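Local coordinates for protein PmoD (Methylocystis sp. ATCC 49242, PDB 6CPD) that binds copper(I) through thioether sulfurs shared between two subunits of a periplasmic cupredoxin-like domain, and probably takes part in copper handling in methane-oxidizing bacteria, at residues B[8-16]-B[45-55]; B[99-109]-B[120-128]. One frame throughout, in Å; residues are numbered along the deposited sequence.

Contact 1 (B[8-16]-B[45-55]). With CU1 (copper (I) ion), chain D.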
loop_
_atom_site.group_PDB
_atom_site.type_symbol
_atom_site.label_atom_id
_atom_site.label_comp_id
_atom_site.label_asym_id
_atom_site.label_seq_id
_atom_site.Cartn_x
_atom_site.Cartn_y
_atom_site.Cartn_z
ATOM N N VAL B 8 -5.241 0.030 -3.972
ATOM C CA VAL B 8 -5.681 -0.649 -5.187
ATOM C C VAL B 8 -5.629 0.410 -6.306
ATOM O O VAL B 8 -5.830 1.584 -6.037
ATOM C CB VAL B 8 -7.081 -1.261 -5.019
ATOM C CG1 VAL B 8 -8.110 -0.188 -4.757
ATOM C CG2 VAL B 8 -7.442 -2.078 -6.224
ATOM N N MET B 9 -5.252 0.021 -7.524
ATOM C CA MET B 9 -4.943 1.005 -8.553
ATOM C C MET B 9 -5.811 0.994 -9.809
ATOM O O MET B 9 -6.095 -0.071 -10.351
ATOM C CB MET B 9 -3.483 0.826 -8.970
ATOM C CG MET B 9 -2.533 0.856 -7.774
ATOM S SD MET B 9 -0.856 0.732 -8.332
ATOM C CE MET B 9 -0.771 -1.009 -8.764
ATOM N N PHE B 10 -6.178 2.184 -10.287
ATOM C CA PHE B 10 -6.725 2.341 -11.622
ATOM C C PHE B 10 -5.856 3.308 -12.395
ATOM O O PHE B 10 -6.146 4.502 -12.426
ATOM C CB PHE B 10 -8.161 2.867 -11.591
ATOM C CG PHE B 10 -9.142 1.917 -10.980
ATOM C CD1 PHE B 10 -9.314 1.878 -9.605
ATOM C CD2 PHE B 10 -9.873 1.046 -11.774
ATOM C CE1 PHE B 10 -10.219 0.990 -9.026
ATOM C CE2 PHE B 10 -10.783 0.157 -11.206
ATOM C CZ PHE B 10 -10.958 0.133 -9.835
ATOM N N GLY B 11 -4.801 2.814 -13.029
ATOM C CA GLY B 11 -3.887 3.706 -13.720
ATOM C C GLY B 11 -3.191 4.579 -12.688
ATOM O O GLY B 11 -2.560 4.071 -11.770
ATOM N N TYR B 12 -3.319 5.895 -12.812
ATOM C CA TYR B 12 -2.718 6.780 -11.819
ATOM C C TYR B 12 -3.639 6.990 -10.637
ATOM O O TYR B 12 -3.229 7.540 -9.614
ATOM C CB TYR B 12 -2.388 8.142 -12.428
ATOM C CG TYR B 12 -1.361 8.094 -13.522
ATOM C CD1 TYR B 12 -0.131 7.467 -13.325
ATOM C CD2 TYR B 12 -1.628 8.658 -14.761
ATOM C CE1 TYR B 12 0.817 7.431 -14.343
ATOM C CE2 TYR B 12 -0.703 8.622 -15.773
ATOM C CZ TYR B 12 0.517 8.014 -15.566
ATOM O OH TYR B 12 1.423 7.995 -16.594
ATOM N N ASP B 13 -4.906 6.623 -10.793
ATOM C CA ASP B 13 -5.860 6.898 -9.727
ATOM C C ASP B 13 -5.851 5.741 -8.733
ATOM O O ASP B 13 -6.121 4.600 -9.111
ATOM C CB ASP B 13 -7.249 7.111 -10.320
ATOM C CG ASP B 13 -7.255 8.192 -11.395
ATOM O OD1 ASP B 13 -6.963 9.368 -11.088
ATOM O OD2 ASP B 13 -7.573 7.855 -12.559
ATOM N N MET B 14 -5.667 6.048 -7.452
ATOM C CA MET B 14 -5.507 5.002 -6.439
ATOM C C MET B 14 -6.637 5.110 -5.447
ATOM O O MET B 14 -7.270 6.168 -5.310
ATOM C CB MET B 14 -4.162 5.111 -5.686
ATOM C CG MET B 14 -2.927 5.322 -6.559
ATOM S SD MET B 14 -2.944 4.262 -8.025
ATOM C CE MET B 14 -1.257 4.473 -8.619
ATOM N N ILE B 15 -6.925 3.989 -4.800
ATOM C CA ILE B 15 -7.794 3.978 -3.635
ATOM C C ILE B 15 -6.953 3.464 -2.473
ATOM O O ILE B 15 -6.411 2.378 -2.534
ATOM C CB ILE B 15 -9.023 3.103 -3.853
ATOM C CG1 ILE B 15 -9.820 3.628 -5.057
ATOM C CG2 ILE B 15 -9.906 3.058 -2.581
ATOM C CD1 ILE B 15 -11.008 2.743 -5.413
ATOM N N HIS B 16 -6.785 4.282 -1.447
ATOM C CA HIS B 16 -5.967 3.870 -0.321
ATOM C C HIS B 16 -6.799 2.973 0.580
ATOM O O HIS B 16 -7.992 3.211 0.794
ATOM C CB HIS B 16 -5.455 5.085 0.459
ATOM C CG HIS B 16 -4.561 4.735 1.602
ATOM N ND1 HIS B 16 -4.987 4.754 2.914
ATOM C CD2 HIS B 16 -3.263 4.343 1.632
ATOM C CE1 HIS B 16 -3.988 4.399 3.704
ATOM N NE2 HIS B 16 -2.931 4.149 2.952
ATOM N N ILE B 45 -10.810 7.064 -1.483
ATOM C CA ILE B 45 -10.637 7.287 -2.906
ATOM C C ILE B 45 -9.844 8.564 -3.175
ATOM O O ILE B 45 -10.282 9.648 -2.790
ATOM C CB ILE B 45 -12.005 7.371 -3.594
ATOM C CG1 ILE B 45 -12.789 6.068 -3.351
ATOM C CG2 ILE B 45 -11.826 7.653 -5.057
ATOM C CD1 ILE B 45 -14.271 6.177 -3.694
ATOM N N GLU B 46 -8.671 8.453 -3.809
ATOM C CA GLU B 46 -7.804 9.619 -3.967
ATOM C C GLU B 46 -8.325 10.655 -4.967
ATOM O O GLU B 46 -8.157 11.848 -4.750
ATOM C CB GLU B 46 -6.385 9.200 -4.389
ATOM C CG GLU B 46 -5.571 8.545 -3.270
ATOM C CD GLU B 46 -4.107 8.309 -3.649
ATOM O OE1 GLU B 46 -3.752 8.432 -4.846
ATOM O OE2 GLU B 46 -3.305 8.024 -2.737
ATOM N N ASN B 47 -8.877 10.202 -6.090
ATOM C CA ASN B 47 -9.365 11.102 -7.137
ATOM C C ASN B 47 -10.817 11.525 -6.864
ATOM O O ASN B 47 -11.717 10.690 -6.864
ATOM C CB ASN B 47 -9.254 10.413 -8.502
ATOM C CG ASN B 47 -9.620 11.324 -9.671
ATOM O OD1 ASN B 47 -10.372 12.292 -9.531
ATOM N ND2 ASN B 47 -9.124 10.976 -10.849
ATOM N N PRO B 48 -11.050 12.818 -6.623
ATOM C CA PRO B 48 -12.401 13.347 -6.366
ATOM C C PRO B 48 -13.433 13.009 -7.455
ATOM O O PRO B 48 -14.611 12.873 -7.136
ATOM C CB PRO B 48 -12.178 14.856 -6.297
ATOM C CG PRO B 48 -10.746 15.011 -5.910
ATOM C CD PRO B 48 -10.029 13.877 -6.578
ATOM N N ALA B 49 -13.008 12.920 -8.715
ATOM C CA ALA B 49 -13.925 12.599 -9.810
ATOM C C ALA B 49 -14.560 11.215 -9.647
ATOM O O ALA B 49 -15.653 10.975 -10.150
ATOM C CB ALA B 49 -13.208 12.690 -11.148
ATOM N N PHE B 50 -13.881 10.319 -8.935
ATOM C CA PHE B 50 -14.380 8.964 -8.712
ATOM C C PHE B 50 -15.563 8.952 -7.754
ATOM O O PHE B 50 -16.236 7.932 -7.610
ATOM C CB PHE B 50 -13.282 8.045 -8.155
ATOM C CG PHE B 50 -12.326 7.521 -9.196
ATOM C CD1 PHE B 50 -12.120 8.203 -10.381
ATOM C CD2 PHE B 50 -11.652 6.331 -8.987
ATOM C CE1 PHE B 50 -11.248 7.719 -11.339
ATOM C CE2 PHE B 50 -10.777 5.840 -9.938
ATOM C CZ PHE B 50 -10.585 6.528 -11.122
ATOM N N ARG B 51 -15.821 10.075 -7.085
ATOM C CA ARG B 51 -16.927 10.111 -6.134
ATOM C C ARG B 51 -18.284 10.054 -6.834
ATOM O O ARG B 51 -19.307 9.804 -6.200
ATOM C CB ARG B 51 -16.852 11.363 -5.255
ATOM C CG ARG B 51 -15.691 11.383 -4.280
ATOM C CD ARG B 51 -15.681 12.693 -3.498
ATOM N NE ARG B 51 -14.463 12.873 -2.712
ATOM C CZ ARG B 51 -14.111 14.019 -2.139
ATOM N NH1 ARG B 51 -14.885 15.089 -2.265
ATOM N NH2 ARG B 51 -12.986 14.099 -1.442
ATOM N N ASP B 52 -18.293 10.311 -8.134
ATOM C CA ASP B 52 -19.536 10.322 -8.891
ATOM C C ASP B 52 -19.640 9.024 -9.701
ATOM O O ASP B 52 -20.518 8.886 -10.549
ATOM C CB ASP B 52 -19.591 11.558 -9.797
ATOM C CG ASP B 52 -21.011 11.993 -10.127
ATOM O OD1 ASP B 52 -21.906 11.133 -10.246
ATOM O OD2 ASP B 52 -21.233 13.218 -10.262
ATOM N N LEU B 53 -18.708 8.097 -9.466
ATOM C CA LEU B 53 -18.651 6.838 -10.216
ATOM C C LEU B 53 -19.111 5.647 -9.385
ATOM O O LEU B 53 -18.651 5.460 -8.257
ATOM C CB LEU B 53 -17.241 6.554 -10.724
ATOM C CG LEU B 53 -16.643 7.490 -11.769
ATOM C CD1 LEU B 53 -15.308 6.913 -12.228
ATOM C CD2 LEU B 53 -17.597 7.643 -12.929
ATOM N N PRO B 54 -20.007 4.830 -9.957
ATOM C CA PRO B 54 -20.437 3.600 -9.298
ATOM C C PRO B 54 -19.239 2.713 -8.991
ATOM O O PRO B 54 -18.393 2.483 -9.857
ATOM C CB PRO B 54 -21.379 2.953 -10.324
ATOM C CG PRO B 54 -21.886 4.102 -11.154
ATOM C CD PRO B 54 -20.712 5.050 -11.235
ATOM N N LEU B 55 -19.161 2.259 -7.748
ATOM C CA LEU B 55 -18.064 1.421 -7.307
ATOM C C LEU B 55 -18.618 0.178 -6.604
ATOM O O LEU B 55 -19.388 0.264 -5.646
ATOM C CB LEU B 55 -17.138 2.229 -6.399
ATOM C CG LEU B 55 -15.850 1.645 -5.825
ATOM C CD1 LEU B 55 -14.935 2.797 -5.431
ATOM C CD2 LEU B 55 -16.126 0.766 -4.615
HETATM CU CU CU1 D . 0.450 1.321 -6.559
HETATM O O HOH W 1 -4.591 8.857 -7.111
HETATM O O HOH W 2 -8.883 7.357 -7.166
#
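Asp13 and Asn47 meet where a β-hairpin of this cupredoxin-like domain, turned by a type II' bend from Phe10 to Asp13, packs against the crossover loop that joins strands 37-45 and 55-61. Asn47 ND2 donates to Asp13 OD1 at 2.7 Å, coming from above the carboxylate plane (64° out of it). The Asn47 amide is used at both ends: CG stands anti to the backbone N (chi1 -175°), and while ND2 reaches the carboxylate, OD1 accepts from Ala49 N at 2.8 Å, an Asx turn that starts the 3-10 segment 48-52. The same aspartate has an apolar side, for its CB lies 3.5 Å from Phe50 CZ. An alanine in place of Asp13 would probably leave Asn47 ND2 without its carboxylate mate, with the Asx-turn bond to Ala49 N alone, of those described here, holding the amide. Phe50 in turn presents its ring edge to Phe10 CD1, and both rings also touch Leu111 of strand 103-112, so two large aromatic side chains pack the buried side of this junction. Beyond them, Ile15 and Ile45 form a non-hydrogen-bonded antiparallel pair, and the CD1 methyls of Ile15 and Leu55 meet tip to tip at 3.9 Å. Branched aliphatic chains suit this buried position, where contacts are purely apolar. The backbone continues the tie: Glu46 N donates to Met14 O, which also takes a hydrogen from a water that accepts from Asn47 N. On the remote side of the hairpin Met9 SD, a soft ligand suited to copper(I), binds the metal at 2.3 Å together with Met7 and the same two residues of the second subunit. A second water bridges three groups, donating to Glu46 OE1 and Tyr12 O and accepting from Met14 N at 3.0 Å.

Contact 2 (B[99-109]-B[120-128])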
loop_
_atom_site.group_PDB
_atom_site.type_symbol
_atom_site.label_atom_id
_atom_site.label_comp_id
_atom_site.label_asym_id
_atom_site.label_seq_id
_atom_site.Cartn_x
_atom_site.Cartn_y
_atom_site.Cartn_z
ATOM N N PHE B 99 -13.662 -12.714 9.147
ATOM C CA PHE B 99 -12.967 -13.753 8.408
ATOM C C PHE B 99 -12.771 -14.929 9.344
ATOM O O PHE B 99 -11.917 -14.888 10.224
ATOM C CB PHE B 99 -11.624 -13.263 7.866
ATOM C CG PHE B 99 -11.747 -12.281 6.730
ATOM C CD1 PHE B 99 -11.724 -12.723 5.415
ATOM C CD2 PHE B 99 -11.873 -10.915 6.974
ATOM C CE1 PHE B 99 -11.834 -11.827 4.363
ATOM C CE2 PHE B 99 -11.993 -10.010 5.920
ATOM C CZ PHE B 99 -11.972 -10.476 4.608
ATOM N N ALA B 100 -13.565 -15.975 9.149
ATOM C CA ALA B 100 -13.499 -17.150 10.020
ATOM C C ALA B 100 -12.336 -18.064 9.635
ATOM O O ALA B 100 -11.907 -18.892 10.435
ATOM C CB ALA B 100 -14.809 -17.919 9.974
ATOM N N ASN B 101 -11.828 -17.899 8.412
ATOM C CA ASN B 101 -10.819 -18.809 7.875
ATOM C C ASN B 101 -9.553 -18.144 7.373
ATOM O O ASN B 101 -9.603 -17.146 6.662
ATOM C CB ASN B 101 -11.428 -19.619 6.736
ATOM C CG ASN B 101 -12.699 -20.319 7.148
ATOM O OD1 ASN B 101 -13.797 -19.862 6.836
ATOM N ND2 ASN B 101 -12.563 -21.419 7.866
ATOM N N ASN B 102 -8.411 -18.714 7.724
ATOM C CA ASN B 102 -7.165 -18.303 7.107
ATOM C C ASN B 102 -7.171 -18.625 5.597
ATOM O O ASN B 102 -7.884 -19.527 5.156
ATOM C CB ASN B 102 -5.993 -18.980 7.806
ATOM C CG ASN B 102 -6.030 -20.491 7.666
ATOM O OD1 ASN B 102 -6.906 -21.160 8.224
ATOM N ND2 ASN B 102 -5.064 -21.036 6.938
ATOM N N GLY B 103 -6.390 -17.885 4.812
ATOM C CA GLY B 103 -6.247 -18.186 3.399
ATOM C C GLY B 103 -5.979 -16.956 2.549
ATOM O O GLY B 103 -5.791 -15.859 3.083
ATOM N N HIS B 104 -5.933 -17.150 1.229
ATOM C CA HIS B 104 -5.729 -16.049 0.291
ATOM C C HIS B 104 -7.058 -15.541 -0.207
ATOM O O HIS B 104 -7.949 -16.340 -0.533
ATOM C CB HIS B 104 -4.901 -16.474 -0.928
ATOM C CG HIS B 104 -3.492 -16.853 -0.615
ATOM N ND1 HIS B 104 -3.102 -18.157 -0.395
ATOM C CD2 HIS B 104 -2.373 -16.100 -0.511
ATOM C CE1 HIS B 104 -1.801 -18.189 -0.167
ATOM N NE2 HIS B 104 -1.337 -16.952 -0.224
ATOM N N TYR B 105 -7.167 -14.218 -0.300
ATOM C CA TYR B 105 -8.392 -13.575 -0.728
ATOM C C TYR B 105 -8.073 -12.533 -1.782
ATOM O O TYR B 105 -6.926 -12.088 -1.914
ATOM C CB TYR B 105 -9.128 -12.921 0.456
ATOM C CG TYR B 105 -9.599 -13.923 1.472
ATOM C CD1 TYR B 105 -8.754 -14.366 2.476
ATOM C CD2 TYR B 105 -10.880 -14.450 1.410
ATOM C CE1 TYR B 105 -9.185 -15.310 3.414
ATOM C CE2 TYR B 105 -11.315 -15.382 2.334
ATOM C CZ TYR B 105 -10.470 -15.805 3.334
ATOM O OH TYR B 105 -10.922 -16.741 4.245
ATOM N N ILE B 106 -9.092 -12.151 -2.538
ATOM C CA ILE B 106 -8.944 -11.097 -3.522
ATOM C C ILE B 106 -10.094 -10.115 -3.373
ATOM O O ILE B 106 -11.256 -10.521 -3.395
ATOM C CB ILE B 106 -8.941 -11.644 -4.967
ATOM C CG1 ILE B 106 -7.909 -12.770 -5.131
ATOM C CG2 ILE B 106 -8.731 -10.488 -5.960
ATOM C CD1 ILE B 106 -7.773 -13.304 -6.535
ATOM N N GLY B 107 -9.783 -8.832 -3.224
ATOM C CA GLY B 107 -10.822 -7.825 -3.259
ATOM C C GLY B 107 -10.927 -7.341 -4.694
ATOM O O GLY B 107 -9.947 -6.863 -5.268
ATOM N N LEU B 108 -12.104 -7.510 -5.287
ATOM C CA LEU B 108 -12.357 -7.040 -6.644
ATOM C C LEU B 108 -13.120 -5.728 -6.612
ATOM O O LEU B 108 -14.279 -5.702 -6.202
ATOM C CB LEU B 108 -13.161 -8.064 -7.438
ATOM C CG LEU B 108 -12.524 -9.435 -7.567
ATOM C CD1 LEU B 108 -13.491 -10.416 -8.226
ATOM C CD2 LEU B 108 -11.262 -9.286 -8.373
ATOM N N VAL B 109 -12.480 -4.652 -7.041
ATOM C CA VAL B 109 -13.128 -3.347 -7.078
ATOM C C VAL B 109 -13.504 -3.046 -8.517
ATOM O O VAL B 109 -12.648 -2.985 -9.395
ATOM C CB VAL B 109 -12.226 -2.219 -6.546
ATOM C CG1 VAL B 109 -12.966 -0.883 -6.610
ATOM C CG2 VAL B 109 -11.758 -2.517 -5.118
ATOM N N THR B 120 -12.040 -3.319 -13.626
ATOM C CA THR B 120 -11.898 -4.016 -12.357
ATOM C C THR B 120 -10.444 -4.010 -11.914
ATOM O O THR B 120 -9.540 -4.247 -12.711
ATOM C CB THR B 120 -12.437 -5.467 -12.438
ATOM O OG1 THR B 120 -13.848 -5.429 -12.676
ATOM C CG2 THR B 120 -12.197 -6.220 -11.124
ATOM N N ALA B 121 -10.221 -3.734 -10.636
ATOM C CA ALA B 121 -8.876 -3.822 -10.080
ATOM C C ALA B 121 -8.901 -4.832 -8.955
ATOM O O ALA B 121 -9.936 -5.014 -8.309
ATOM C CB ALA B 121 -8.410 -2.468 -9.590
ATOM N N GLN B 122 -7.771 -5.501 -8.729
ATOM C CA GLN B 122 -7.679 -6.556 -7.726
ATOM C C GLN B 122 -6.723 -6.137 -6.640
ATOM O O GLN B 122 -5.664 -5.575 -6.935
ATOM C CB GLN B 122 -7.200 -7.884 -8.354
ATOM C CG GLN B 122 -7.967 -8.314 -9.599
ATOM C CD GLN B 122 -7.431 -9.603 -10.229
ATOM O OE1 GLN B 122 -6.559 -10.270 -9.670
ATOM N NE2 GLN B 122 -7.969 -9.959 -11.392
ATOM N N PHE B 123 -7.118 -6.310 -5.385
ATOM C CA PHE B 123 -6.102 -6.280 -4.350
ATOM C C PHE B 123 -6.069 -7.639 -3.682
ATOM O O PHE B 123 -7.089 -8.153 -3.191
ATOM C CB PHE B 123 -6.305 -5.143 -3.362
ATOM C CG PHE B 123 -7.603 -5.155 -2.632
ATOM C CD1 PHE B 123 -7.688 -5.692 -1.357
ATOM C CD2 PHE B 123 -8.714 -4.504 -3.162
ATOM C CE1 PHE B 123 -8.890 -5.661 -0.650
ATOM C CE2 PHE B 123 -9.920 -4.451 -2.454
ATOM C CZ PHE B 123 -10.004 -5.032 -1.196
ATOM N N LYS B 124 -4.875 -8.215 -3.678
ATOM C CA LYS B 124 -4.696 -9.570 -3.187
ATOM C C LYS B 124 -4.185 -9.473 -1.775
ATOM O O LYS B 124 -3.322 -8.647 -1.483
ATOM C CB LYS B 124 -3.724 -10.334 -4.077
ATOM C CG LYS B 124 -4.197 -10.445 -5.509
ATOM C CD LYS B 124 -3.395 -11.470 -6.274
ATOM C CE LYS B 124 -3.951 -11.673 -7.658
ATOM N NZ LYS B 124 -3.272 -12.825 -8.305
ATOM N N PHE B 125 -4.735 -10.283 -0.878
ATOM C CA PHE B 125 -4.259 -10.239 0.494
ATOM C C PHE B 125 -4.408 -11.597 1.141
ATOM O O PHE B 125 -5.059 -12.493 0.609
ATOM C CB PHE B 125 -5.002 -9.167 1.320
ATOM C CG PHE B 125 -6.491 -9.393 1.457
ATOM C CD1 PHE B 125 -7.363 -9.003 0.453
ATOM C CD2 PHE B 125 -7.025 -9.964 2.616
ATOM C CE1 PHE B 125 -8.735 -9.203 0.585
ATOM C CE2 PHE B 125 -8.397 -10.156 2.762
ATOM C CZ PHE B 125 -9.250 -9.768 1.754
ATOM N N MET B 126 -3.808 -11.757 2.302
ATOM C CA MET B 126 -4.038 -13.008 2.982
ATOM C C MET B 126 -4.382 -12.804 4.438
ATOM O O MET B 126 -3.999 -11.808 5.063
ATOM C CB MET B 126 -2.839 -13.905 2.830
ATOM C CG MET B 126 -1.616 -13.485 3.564
ATOM S SD MET B 126 -0.520 -14.905 3.442
ATOM C CE MET B 126 -1.659 -16.177 3.982
ATOM N N VAL B 127 -5.132 -13.769 4.958
ATOM C CA VAL B 127 -5.549 -13.767 6.345
ATOM C C VAL B 127 -4.842 -14.924 7.016
ATOM O O VAL B 127 -4.873 -16.049 6.517
ATOM C CB VAL B 127 -7.076 -13.899 6.474
ATOM C CG1 VAL B 127 -7.487 -14.009 7.931
ATOM C CG2 VAL B 127 -7.769 -12.725 5.771
ATOM N N GLY B 128 -4.177 -14.643 8.129
ATOM C CA GLY B 128 -3.515 -15.682 8.896
ATOM C C GLY B 128 -2.107 -15.953 8.404
ATOM O O GLY B 128 -1.428 -16.844 8.928
#
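Gly103, Tyr105, Gly107 and Val109 face Val127, Phe125, Phe123 and Ala121 as antiparallel hydrogen-bonded pairs, so eight N-H···O bonds run down two strands whose axes approach to 4.6 Å at 157°. This is a β-hairpin of the cupredoxin-like sandwich, formed by strands 103-112 and 118-127, and its aromatic side turns toward the strands of the opposite sheet. Phe125 carries much of that side. Its CG lies between the backbone N and the carbonyl carbon (chi1 62°), which brings the ring back across the neighbouring strand, where Tyr105 CB sits over one face at 3.8 Å from the centroid, a CH-π contact. The Tyr105 and Phe125 planes are nearly parallel but slid apart, so the tyrosine ring itself hardly overlaps its neighbour. Phe99, at the end of strand 92-99 in the other sheet, adds the third ring: its plane stands at 90° to that of Phe125, with CZ at that ring's edge, while CE1 lies over the centre of the Tyr105 ring. Val127 CG2 packs over one face of the Phe99 ring, toward its rim, 4.0 Å from CD1, and also touches Tyr105 CE1, so the beta-branched chain fills in beside both rings. Further along, Gly107 lies under the Phe123 ring, its CA 3.7 Å from the centroid; having no side chain, glycine allows the ring to lie directly on the backbone, while Val109 CG2 touches its edge. On the reverse side Gln122 runs alongside both Ile106 and Leu108, its aliphatic CG 3.6 Å from Leu108 CD2, and Leu68 touches the side chains of Leu108 and Gln122. At the Gly103 end of the hairpin Tyr105 OH donates to Asn101 O, in the loop just before its strand, at 2.8 Å, from above the carbonyl plane.

Contacts 1 and 2 come one after the other along the chain, their centres 19 Å apart and on opposite sides of the chain's centre, yet they meet in the interior of the sandwich. Val8 CG2 of contact 1 packs on Ala121 CB of contact 2 at 3.5 Å, and Phe10 CZ comes within 3.6 Å of Val109 O, so the copper-bearing hairpin rests on the hairpin of contact 2. Contact 1 supplies Met9 to the copper(I) site, whereas in contact 2 the side chain of Phe123 lies about 10 Å from the metal. Both also reach the second subunit, Phe123 and Phe125 packing on its Met5.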